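Local structure of DNA polymerase (Pyrobaculum calidifontis, 5MDN) at residues R73-P78 and V388-E393; M377-A382 and G522-K527; N433-T438 and F468-L473; H459-A464 and K528-S533. The protein probably catalyses template-directed DNA synthesis, adding deoxyribonucleotides from their triphosphates to a growing DNA strand with release of diphosphate. All blocks are in the same frame, centred on the assembly; numbering follows the deposited sequence.

Interaction 1. Residues R73-P78 and V388-E393; sequences RFFGRP and VAPNRE
F74 and F75 lean on V388 and P390 from the tip of a beta hairpin, in which a type I' turn from F74 to R77 joins strand 64-74 to strand 77-86. The turn is closed by F74 N to R77 O at 2.8 Å and a weak return bond from R77 N. Between 73-78 and 388-393 the hairpin holds the loop by one backbone hydrogen bond and two aromatic side chains. The bond runs from V388 N to R73 O (2.8 Å) and is nearly straight, at 170°; R73 is also backbone-bonded to G386, just ahead of the loop segment.

Beyond it the contact is apolar and well packed. F74 carries its ring anti to the backbone N (chi1 -174°), which brings CD1 within 4.2 Å of V388 CG1, while CE1 approaches the CA of P390. One face of the F74 ring is taken by F75, whose CD2 lies over its centre, 3.7 Å above the plane. The F75 ring in turn meets the proline ring obliquely, with F75 CZ 3.6 Å from P390 CG. Y109 and F81 also border this cluster, which links the hairpin sheet with the loop following helix 370-384.

The other side is looser and faces solvent. R73 contributes its carbonyl, but its exposed side chain leads away from 388-393 and makes a long, weak ion pair from NE to E387. At the edge of the R73 guanidinium, in its plane, lies the carbonyl O of G76 from the turn.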
# COMPACT_ATOMS: atom_id res chain seq x y z
N ARG A 73 -20.57 23.04 10.66
CA ARG A 73 -21.17 22.79 9.36
C ARG A 73 -21.39 21.30 9.15
O ARG A 73 -20.65 20.46 9.66
CB ARG A 73 -20.28 23.35 8.25
CG ARG A 73 -19.82 24.78 8.47
CD ARG A 73 -18.81 25.19 7.42
NE ARG A 73 -19.43 25.35 6.10
CZ ARG A 73 -18.78 25.70 5.00
NH1 ARG A 73 -17.48 25.95 5.06
NH2 ARG A 73 -19.43 25.82 3.85
N PHE A 74 -22.43 20.98 8.38
CA PHE A 74 -22.73 19.60 8.01
C PHE A 74 -23.21 19.62 6.56
O PHE A 74 -24.32 20.07 6.28
CB PHE A 74 -23.78 18.99 8.94
CG PHE A 74 -24.02 17.53 8.70
CD1 PHE A 74 -23.02 16.60 8.93
CD2 PHE A 74 -25.26 17.08 8.27
CE1 PHE A 74 -23.24 15.26 8.73
CE2 PHE A 74 -25.49 15.73 8.07
CZ PHE A 74 -24.47 14.82 8.29
N PHE A 75 -22.37 19.12 5.65
CA PHE A 75 -22.57 19.29 4.21
C PHE A 75 -22.81 20.75 3.85
O PHE A 75 -23.67 21.09 3.04
CB PHE A 75 -23.73 18.42 3.71
CG PHE A 75 -23.43 16.95 3.71
CD1 PHE A 75 -22.70 16.38 2.68
CD2 PHE A 75 -23.88 16.14 4.74
CE1 PHE A 75 -22.43 15.03 2.67
CE2 PHE A 75 -23.61 14.78 4.74
CZ PHE A 75 -22.88 14.22 3.70
N GLY A 76 -22.03 21.64 4.47
CA GLY A 76 -22.12 23.06 4.22
C GLY A 76 -23.12 23.79 5.08
O GLY A 76 -22.88 24.94 5.47
N ARG A 77 -24.25 23.15 5.40
CA ARG A 77 -25.28 23.80 6.20
C ARG A 77 -24.82 23.90 7.65
O ARG A 77 -24.42 22.88 8.25
CB ARG A 77 -26.58 23.00 6.12
CG ARG A 77 -27.10 22.80 4.71
CD ARG A 77 -28.32 21.88 4.71
NE ARG A 77 -28.85 21.66 3.36
CZ ARG A 77 -28.38 20.75 2.51
NH1 ARG A 77 -27.36 19.97 2.85
NH2 ARG A 77 -28.92 20.63 1.30
N PRO A 78 -24.87 25.09 8.26
CA PRO A 78 -24.48 25.23 9.67
C PRO A 78 -25.58 24.70 10.58
O PRO A 78 -26.72 25.19 10.54
CB PRO A 78 -24.28 26.74 9.84
CG PRO A 78 -25.16 27.35 8.78
CD PRO A 78 -25.18 26.38 7.63
N VAL A 388 -18.29 19.05 10.20
CA VAL A 388 -18.44 17.75 10.85
C VAL A 388 -18.43 16.66 9.78
O VAL A 388 -19.03 16.81 8.71
CB VAL A 388 -19.74 17.72 11.68
CG1 VAL A 388 -20.16 16.29 11.99
CG2 VAL A 388 -19.55 18.50 12.97
N ALA A 389 -17.74 15.56 10.07
CA ALA A 389 -17.58 14.49 9.10
C ALA A 389 -18.81 13.59 9.08
O ALA A 389 -19.36 13.27 10.14
CB ALA A 389 -16.34 13.67 9.42
N PRO A 390 -19.26 13.16 7.90
CA PRO A 390 -20.32 12.15 7.83
C PRO A 390 -19.87 10.80 8.37
O PRO A 390 -18.74 10.67 8.86
CB PRO A 390 -20.65 12.08 6.33
CG PRO A 390 -20.08 13.33 5.74
CD PRO A 390 -18.89 13.68 6.57
N ASN A 391 -20.73 9.80 8.29
CA ASN A 391 -20.47 8.48 8.85
C ASN A 391 -20.15 7.47 7.76
O ASN A 391 -20.39 7.69 6.57
CB ASN A 391 -21.65 8.01 9.70
CG ASN A 391 -21.76 8.76 11.01
OD1 ASN A 391 -20.75 9.08 11.64
ND2 ASN A 391 -22.99 9.04 11.42
N ARG A 392 -19.61 6.33 8.20
CA ARG A 392 -19.11 5.29 7.31
C ARG A 392 -20.00 4.06 7.39
O ARG A 392 -20.77 3.87 8.34
CB ARG A 392 -17.68 4.88 7.68
CG ARG A 392 -16.69 6.02 7.86
CD ARG A 392 -16.70 6.58 9.28
NE ARG A 392 -16.96 8.02 9.27
CZ ARG A 392 -16.57 8.86 10.22
NH1 ARG A 392 -15.88 8.42 11.26
NH2 ARG A 392 -16.86 10.15 10.11
N GLU A 393 -19.88 3.21 6.37
CA GLU A 393 -20.48 1.88 6.39
C GLU A 393 -19.44 0.79 6.63
O GLU A 393 -19.50 0.08 7.64
CB GLU A 393 -21.26 1.62 5.10
CG GLU A 393 -22.41 2.59 4.90
CD GLU A 393 -23.45 2.50 6.01
OE1 GLU A 393 -23.74 1.37 6.48
OE2 GLU A 393 -23.97 3.55 6.43

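Interaction 2. Residues M377-A382 and G522-K527; sequences MLLRYA and GARWYK
W525 lays the six-membered ring of its indole against L378, L379 and A382, on one flank of helix 370-384, and shows how a single aromatic residue in a loop can be packed on a helix without any polar bond to it. It belongs to a type I turn, A523 to Y526, that leads toward helix 528-551. From CB, directed at the helix, CG is placed anti to the carbonyl carbon (chi1 -76°), and chi2 of -85° turns the benzo edge forward. CE3 comes first, 3.9 Å from L378 CD1. CZ3 follows, closest to L378 CB at 3.6 Å. CH2 reaches the carbonyl O of L378 at 3.9 Å, and L379 CD2 lies 4.1 Å from this same CH2. On the returning edge W525 CZ2 meets A382 CB at 3.9 Å. F468 and P390 also touch the indole.

Next to it, R524 crosses L379 at about a right angle, its NH1 lying obliquely by CD1 and CD2. E375 of the same helix binds NE in a salt bridge and probably offsets the nearby like charges of R392 and R395. The chemistry thus divides: shape and dispersion fix the tryptophan, whereas the adjacent arginine ties the loop to the helix by charge.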
# COMPACT_ATOMS: atom_id res chain seq x y z
N MET A 377 -6.84 12.54 5.28
CA MET A 377 -6.56 13.90 4.85
C MET A 377 -7.82 14.76 4.92
O MET A 377 -7.79 15.88 5.45
CB MET A 377 -5.99 13.91 3.43
CG MET A 377 -5.47 15.26 2.99
SD MET A 377 -4.63 15.20 1.39
CE MET A 377 -5.99 14.72 0.33
N LEU A 378 -8.93 14.26 4.37
CA LEU A 378 -10.17 15.04 4.35
C LEU A 378 -10.68 15.33 5.75
O LEU A 378 -11.27 16.39 5.99
CB LEU A 378 -11.23 14.32 3.53
CG LEU A 378 -10.91 14.16 2.04
CD1 LEU A 378 -12.02 13.42 1.32
CD2 LEU A 378 -10.66 15.51 1.40
N LEU A 379 -10.47 14.40 6.70
CA LEU A 379 -10.82 14.68 8.09
C LEU A 379 -10.02 15.85 8.63
O LEU A 379 -10.54 16.67 9.39
CB LEU A 379 -10.59 13.45 8.96
CG LEU A 379 -11.52 12.24 8.85
CD1 LEU A 379 -11.05 11.19 9.84
CD2 LEU A 379 -12.95 12.64 9.12
N ARG A 380 -8.74 15.94 8.26
CA ARG A 380 -7.91 17.04 8.71
C ARG A 380 -8.38 18.36 8.10
O ARG A 380 -8.46 19.38 8.79
CB ARG A 380 -6.45 16.77 8.36
CG ARG A 380 -5.44 17.55 9.18
CD ARG A 380 -4.02 17.12 8.86
NE ARG A 380 -3.61 15.95 9.62
CZ ARG A 380 -2.82 15.99 10.69
NH1 ARG A 380 -2.35 17.15 11.13
NH2 ARG A 380 -2.50 14.88 11.33
N TYR A 381 -8.68 18.36 6.80
CA TYR A 381 -9.23 19.55 6.16
C TYR A 381 -10.61 19.90 6.73
O TYR A 381 -10.92 21.07 6.94
CB TYR A 381 -9.32 19.35 4.65
CG TYR A 381 -8.04 19.68 3.91
CD1 TYR A 381 -7.73 20.98 3.55
CD2 TYR A 381 -7.13 18.68 3.57
CE1 TYR A 381 -6.56 21.29 2.88
CE2 TYR A 381 -5.96 18.97 2.90
CZ TYR A 381 -5.68 20.28 2.55
OH TYR A 381 -4.52 20.58 1.88
N ALA A 382 -11.45 18.88 6.95
CA ALA A 382 -12.79 19.13 7.48
C ALA A 382 -12.75 19.84 8.83
O ALA A 382 -13.65 20.63 9.14
CB ALA A 382 -13.57 17.82 7.59
N GLY A 522 -18.09 2.86 0.45
CA GLY A 522 -17.88 2.95 1.88
C GLY A 522 -17.03 4.13 2.29
O GLY A 522 -16.14 4.00 3.14
N ALA A 523 -17.28 5.29 1.70
CA ALA A 523 -16.55 6.51 2.01
C ALA A 523 -17.45 7.51 2.72
O ALA A 523 -18.67 7.52 2.54
CB ALA A 523 -15.97 7.15 0.74
N ARG A 524 -16.82 8.35 3.55
CA ARG A 524 -17.56 9.34 4.31
C ARG A 524 -18.22 10.37 3.40
O ARG A 524 -19.42 10.67 3.54
CB ARG A 524 -16.61 10.01 5.30
CG ARG A 524 -16.13 9.00 6.31
CD ARG A 524 -15.00 9.45 7.21
NE ARG A 524 -14.34 8.26 7.72
CZ ARG A 524 -13.63 8.19 8.84
NH1 ARG A 524 -13.50 9.25 9.61
NH2 ARG A 524 -13.07 7.04 9.20
N TRP A 525 -17.46 10.91 2.45
CA TRP A 525 -17.96 11.87 1.48
C TRP A 525 -18.37 11.21 0.17
O TRP A 525 -18.23 11.82 -0.90
CB TRP A 525 -16.93 12.97 1.24
CG TRP A 525 -16.87 13.95 2.37
CD1 TRP A 525 -17.65 15.05 2.53
CD2 TRP A 525 -15.99 13.90 3.50
NE1 TRP A 525 -17.31 15.70 3.69
CE2 TRP A 525 -16.29 15.02 4.30
CE3 TRP A 525 -14.97 13.03 3.90
CZ2 TRP A 525 -15.62 15.29 5.49
CZ3 TRP A 525 -14.30 13.30 5.08
CH2 TRP A 525 -14.63 14.42 5.87
N TYR A 526 -18.86 9.98 0.23
CA TYR A 526 -19.36 9.30 -0.95
C TYR A 526 -20.72 9.85 -1.35
O TYR A 526 -21.63 9.96 -0.53
CB TYR A 526 -19.47 7.79 -0.71
CG TYR A 526 -20.22 7.07 -1.81
CD1 TYR A 526 -19.66 6.90 -3.07
CD2 TYR A 526 -21.50 6.58 -1.59
CE1 TYR A 526 -20.36 6.26 -4.08
CE2 TYR A 526 -22.20 5.93 -2.59
CZ TYR A 526 -21.62 5.77 -3.83
OH TYR A 526 -22.31 5.13 -4.83
N LYS A 527 -20.85 10.21 -2.63
CA LYS A 527 -22.14 10.54 -3.22
C LYS A 527 -22.14 10.05 -4.66
O LYS A 527 -21.26 10.43 -5.44
CB LYS A 527 -22.42 12.04 -3.16
CG LYS A 527 -23.79 12.44 -3.68
CD LYS A 527 -24.88 11.92 -2.76
CE LYS A 527 -25.33 12.98 -1.76
NZ LYS A 527 -26.06 14.09 -2.43

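Interaction 3. Residues N433-T438 and F468-L473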
# COMPACT_ATOMS: atom_id res chain seq x y z
N ASN A 433 -17.04 22.49 -9.83
CA ASN A 433 -17.47 22.59 -8.43
C ASN A 433 -18.35 21.40 -8.03
O ASN A 433 -19.43 21.56 -7.46
CB ASN A 433 -18.18 23.92 -8.18
CG ASN A 433 -18.22 24.28 -6.71
OD1 ASN A 433 -17.19 24.61 -6.11
ND2 ASN A 433 -19.41 24.25 -6.12
N LEU A 434 -17.86 20.19 -8.32
CA LEU A 434 -18.57 18.97 -7.96
C LEU A 434 -18.20 18.57 -6.54
O LEU A 434 -17.01 18.52 -6.19
CB LEU A 434 -18.24 17.84 -8.94
CG LEU A 434 -18.85 17.84 -10.35
CD1 LEU A 434 -19.80 19.01 -10.58
CD2 LEU A 434 -17.75 17.83 -11.40
N SER A 435 -19.21 18.26 -5.73
CA SER A 435 -19.03 17.92 -4.33
C SER A 435 -20.36 17.43 -3.76
O SER A 435 -21.43 17.82 -4.26
CB SER A 435 -18.52 19.12 -3.54
OG SER A 435 -18.05 18.74 -2.26
N PRO A 436 -20.35 16.57 -2.73
CA PRO A 436 -21.63 16.16 -2.12
C PRO A 436 -22.48 17.32 -1.64
O PRO A 436 -23.71 17.28 -1.76
CB PRO A 436 -21.18 15.26 -0.96
CG PRO A 436 -19.86 14.72 -1.40
CD PRO A 436 -19.20 15.83 -2.18
N ASP A 437 -21.85 18.37 -1.10
CA ASP A 437 -22.59 19.50 -0.55
C ASP A 437 -23.11 20.46 -1.61
O ASP A 437 -23.94 21.31 -1.28
CB ASP A 437 -21.70 20.25 0.45
CG ASP A 437 -20.26 20.35 -0.01
OD1 ASP A 437 -19.69 19.31 -0.40
OD2 ASP A 437 -19.69 21.46 0.03
N THR A 438 -22.64 20.37 -2.85
CA THR A 438 -23.11 21.25 -3.92
C THR A 438 -24.13 20.59 -4.84
O THR A 438 -24.68 21.28 -5.71
CB THR A 438 -21.92 21.74 -4.75
OG1 THR A 438 -21.25 20.62 -5.35
CG2 THR A 438 -20.94 22.49 -3.87
N PHE A 468 -16.81 21.52 -0.61
CA PHE A 468 -15.75 21.03 0.27
C PHE A 468 -14.63 20.36 -0.52
O PHE A 468 -13.46 20.72 -0.37
CB PHE A 468 -16.33 20.06 1.30
CG PHE A 468 -15.30 19.39 2.16
CD1 PHE A 468 -14.40 20.15 2.89
CD2 PHE A 468 -15.22 18.01 2.23
CE1 PHE A 468 -13.44 19.54 3.68
CE2 PHE A 468 -14.26 17.39 3.01
CZ PHE A 468 -13.37 18.16 3.74
N ILE A 469 -14.98 19.38 -1.37
CA ILE A 469 -13.95 18.69 -2.14
C ILE A 469 -13.22 19.62 -3.10
O ILE A 469 -11.99 19.55 -3.18
CB ILE A 469 -14.55 17.45 -2.83
CG1 ILE A 469 -15.09 16.47 -1.79
CG2 ILE A 469 -13.51 16.77 -3.71
CD1 ILE A 469 -14.04 15.96 -0.83
N PRO A 470 -13.89 20.50 -3.85
CA PRO A 470 -13.12 21.46 -4.66
C PRO A 470 -12.20 22.34 -3.83
O PRO A 470 -11.05 22.56 -4.23
CB PRO A 470 -14.22 22.28 -5.36
CG PRO A 470 -15.37 21.36 -5.44
CD PRO A 470 -15.33 20.56 -4.17
N ALA A 471 -12.66 22.82 -2.67
CA ALA A 471 -11.81 23.66 -1.84
C ALA A 471 -10.53 22.94 -1.42
O ALA A 471 -9.46 23.55 -1.33
CB ALA A 471 -12.59 24.13 -0.60
N VAL A 472 -10.63 21.63 -1.15
CA VAL A 472 -9.45 20.86 -0.75
C VAL A 472 -8.49 20.71 -1.92
O VAL A 472 -7.28 20.90 -1.78
CB VAL A 472 -9.88 19.49 -0.19
CG1 VAL A 472 -8.66 18.62 0.06
CG2 VAL A 472 -10.69 19.67 1.08
N LEU A 473 -9.02 20.35 -3.10
CA LEU A 473 -8.18 20.21 -4.28
C LEU A 473 -7.52 21.53 -4.64
O LEU A 473 -6.34 21.56 -5.00
CB LEU A 473 -9.00 19.70 -5.45
CG LEU A 473 -9.61 18.31 -5.24
CD1 LEU A 473 -10.71 18.05 -6.27
CD2 LEU A 473 -8.53 17.25 -5.31
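S435 and D437 supply acceptors for the first two backbone N-H groups of helix 468-486, which have no carbonyl of a preceding helical turn to bond to. F468 N donates to D437 OD2 (3.0 Å), using the syn lone pair of that oxygen. I469 N donates to S435 OG at 3.3 Å, in a nearly straight bond of 165°. The hydroxyl in turn donates to D437 OD1 (2.5 Å). D437 CG sits between its backbone N and carbonyl carbon (chi1 39°), turning the carboxylate back to both partners, and the helix start would probably stabilise its charge. With an alanine in place of D437, F468 N would probably be left without its acceptor and the S435 hydroxyl set free to turn. T438 N bonds to S435 O at 3.2 Å. P470, having no N-H, instead lays CD against L434 O at 3.3 Å.

N433 ends the preceding helix as the C-prime residue of a Schellman motif. Its amide is satisfied at both ends, OD1 by G467 N and ND2 by R462 O. The joint is buried among helices, I469 packing on L378 of helix 370-384 and on M514 of helix 514-519, while T438 shares backbone bonding with R462 of strand 460-462.

Interaction 4. Residues H459-A464 and K528-S533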
# COMPACT_ATOMS: atom_id res chain seq x y z
N HIS A 459 -27.15 15.56 -13.74
CA HIS A 459 -27.10 16.02 -12.37
C HIS A 459 -26.72 17.49 -12.30
O HIS A 459 -25.97 18.00 -13.15
CB HIS A 459 -26.12 15.18 -11.55
CG HIS A 459 -26.48 13.72 -11.50
ND1 HIS A 459 -27.75 13.28 -11.18
CD2 HIS A 459 -25.74 12.62 -11.75
CE1 HIS A 459 -27.77 11.96 -11.23
NE2 HIS A 459 -26.57 11.53 -11.57
N ARG A 460 -27.23 18.18 -11.29
CA ARG A 460 -27.10 19.63 -11.17
C ARG A 460 -26.31 20.00 -9.93
O ARG A 460 -26.47 19.39 -8.87
CB ARG A 460 -28.48 20.30 -11.13
CG ARG A 460 -29.62 19.33 -10.95
CD ARG A 460 -30.94 20.05 -11.15
NE ARG A 460 -31.02 21.26 -10.34
CZ ARG A 460 -31.79 22.31 -10.62
NH1 ARG A 460 -32.56 22.30 -11.69
NH2 ARG A 460 -31.79 23.36 -9.81
N PHE A 461 -25.44 21.00 -10.07
CA PHE A 461 -24.52 21.39 -9.01
C PHE A 461 -24.47 22.90 -8.87
O PHE A 461 -24.63 23.65 -9.84
CB PHE A 461 -23.10 20.85 -9.27
CG PHE A 461 -22.99 19.36 -9.20
CD1 PHE A 461 -23.37 18.57 -10.28
CD2 PHE A 461 -22.50 18.73 -8.06
CE1 PHE A 461 -23.27 17.20 -10.22
CE2 PHE A 461 -22.40 17.35 -8.00
CZ PHE A 461 -22.78 16.58 -9.09
N ARG A 462 -24.23 23.36 -7.68
CA ARG A 462 -24.18 24.76 -7.51
C ARG A 462 -22.87 25.28 -7.87
O ARG A 462 -21.89 24.74 -7.52
CB ARG A 462 -24.40 25.11 -6.06
CG ARG A 462 -25.48 24.30 -5.42
CD ARG A 462 -25.39 24.44 -3.92
NE ARG A 462 -25.42 25.83 -3.55
CZ ARG A 462 -26.47 26.40 -2.98
NH1 ARG A 462 -27.55 25.68 -2.74
NH2 ARG A 462 -26.43 27.68 -2.66
N LYS A 463 -22.88 26.37 -8.58
CA LYS A 463 -21.69 27.10 -8.94
C LYS A 463 -21.17 27.91 -7.76
O LYS A 463 -20.00 28.16 -7.67
CB LYS A 463 -22.12 28.07 -10.02
CG LYS A 463 -21.16 28.27 -11.17
CD LYS A 463 -21.88 28.81 -12.41
CE LYS A 463 -20.97 29.72 -13.23
NZ LYS A 463 -21.56 30.24 -14.49
N ALA A 464 -22.13 28.30 -6.91
CA ALA A 464 -22.20 29.08 -5.68
C ALA A 464 -20.99 29.33 -4.87
O ALA A 464 -20.10 30.02 -5.29
CB ALA A 464 -23.35 28.55 -4.83
N LYS A 528 -23.10 9.20 -5.00
CA LYS A 528 -23.10 8.56 -6.32
C LYS A 528 -23.19 9.58 -7.44
O LYS A 528 -22.51 9.45 -8.46
CB LYS A 528 -24.26 7.57 -6.42
CG LYS A 528 -24.32 6.83 -7.75
CD LYS A 528 -25.46 5.84 -7.78
CE LYS A 528 -26.80 6.56 -7.89
NZ LYS A 528 -27.95 5.61 -7.91
N GLU A 529 -24.02 10.62 -7.27
CA GLU A 529 -24.21 11.60 -8.33
C GLU A 529 -22.96 12.43 -8.57
O GLU A 529 -22.81 12.99 -9.67
CB GLU A 529 -25.39 12.51 -7.99
CG GLU A 529 -26.73 11.80 -7.91
CD GLU A 529 -27.06 11.33 -6.51
OE1 GLU A 529 -26.16 11.38 -5.64
OE2 GLU A 529 -28.20 10.89 -6.28
N VAL A 530 -22.06 12.54 -7.59
CA VAL A 530 -20.79 13.22 -7.82
C VAL A 530 -19.89 12.37 -8.71
O VAL A 530 -19.39 12.85 -9.74
CB VAL A 530 -20.11 13.55 -6.48
CG1 VAL A 530 -18.82 14.32 -6.73
CG2 VAL A 530 -21.05 14.35 -5.60
N ALA A 531 -19.68 11.11 -8.34
CA ALA A 531 -18.84 10.22 -9.13
C ALA A 531 -19.34 10.11 -10.56
O ALA A 531 -18.57 10.24 -11.52
CB ALA A 531 -18.77 8.84 -8.47
N GLU A 532 -20.64 9.86 -10.73
CA GLU A 532 -21.21 9.74 -12.07
C GLU A 532 -21.06 11.03 -12.87
O GLU A 532 -20.89 10.99 -14.09
CB GLU A 532 -22.67 9.31 -11.99
CG GLU A 532 -22.87 7.89 -11.49
CD GLU A 532 -24.33 7.50 -11.40
OE1 GLU A 532 -25.20 8.39 -11.52
OE2 GLU A 532 -24.61 6.29 -11.20
N SER A 533 -21.15 12.18 -12.20
CA SER A 533 -20.95 13.45 -12.90
C SER A 533 -19.49 13.64 -13.30
O SER A 533 -19.20 14.19 -14.36
CB SER A 533 -21.43 14.61 -12.03
OG SER A 533 -22.81 14.49 -11.75
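A two-stranded antiparallel sheet, 451-453 with 460-462, lies across the first turns of helix 528-551, and the contact is made by F461 in its second strand and H459 just before it. The short strand and helix segments run at 100° to each other, their axes 10.4 Å apart at closest approach. It is a compact case of strand-on-helix packing in which the imidazole is used by a face and its edge, the phenyl ring by its edge.

The CG of E529 sits 3.6 Å from the H459 ring centroid and 17° off the ring normal, a CH-pi contact, while the E529 carboxylate leads away. At the imidazole edge NE2 gives a weak hydrogen bond to E532 OE1, the ring and carboxylate being nearly coplanar. An alanine in place of H459 would probably leave the E529 methylene without its aromatic cover and E532 without this donor.

CG of F461 is anti to the carbonyl carbon (chi1 -67°), which carries the ring edge to the helix, where F461 CE2 comes 4.1 Å from V530 CG2. L434 and T438 pack on this phenylalanine too. The S533 hydroxyl lies at the edges of both rings, its OG 3.1 Å from F461 CE1. E529 O, near the plane of the F461 ring, accepts from S533 N (3.1 Å) and from S533 OG (2.6 Å), the latter nearly in line with the C=O bond.

In the fold
The four contacts lie on one side of the chain's centre. Interactions 1, 2 and 3 touch one another in a cluster, with centres about 9 Å (1 and 2), 11 Å (2 and 3) and 13 Å (1 and 3) apart; F75 of the hairpin packs on P436 and D437. Interaction 4 joins through interaction 3, about 9 Å away between centres, where T438 O meets R462 N; interactions 1 and 4, about 17 Å apart between centres, do not touch. Segment 73-78 comes first in sequence; the other seven belong to the polymerase part of the chain. Interaction 3 lies between the segments of interaction 2, and 522-527 leads directly into 528-533. Together they connect the N-terminal hairpin sheet to the polymerase helices, away from the magnesium sites.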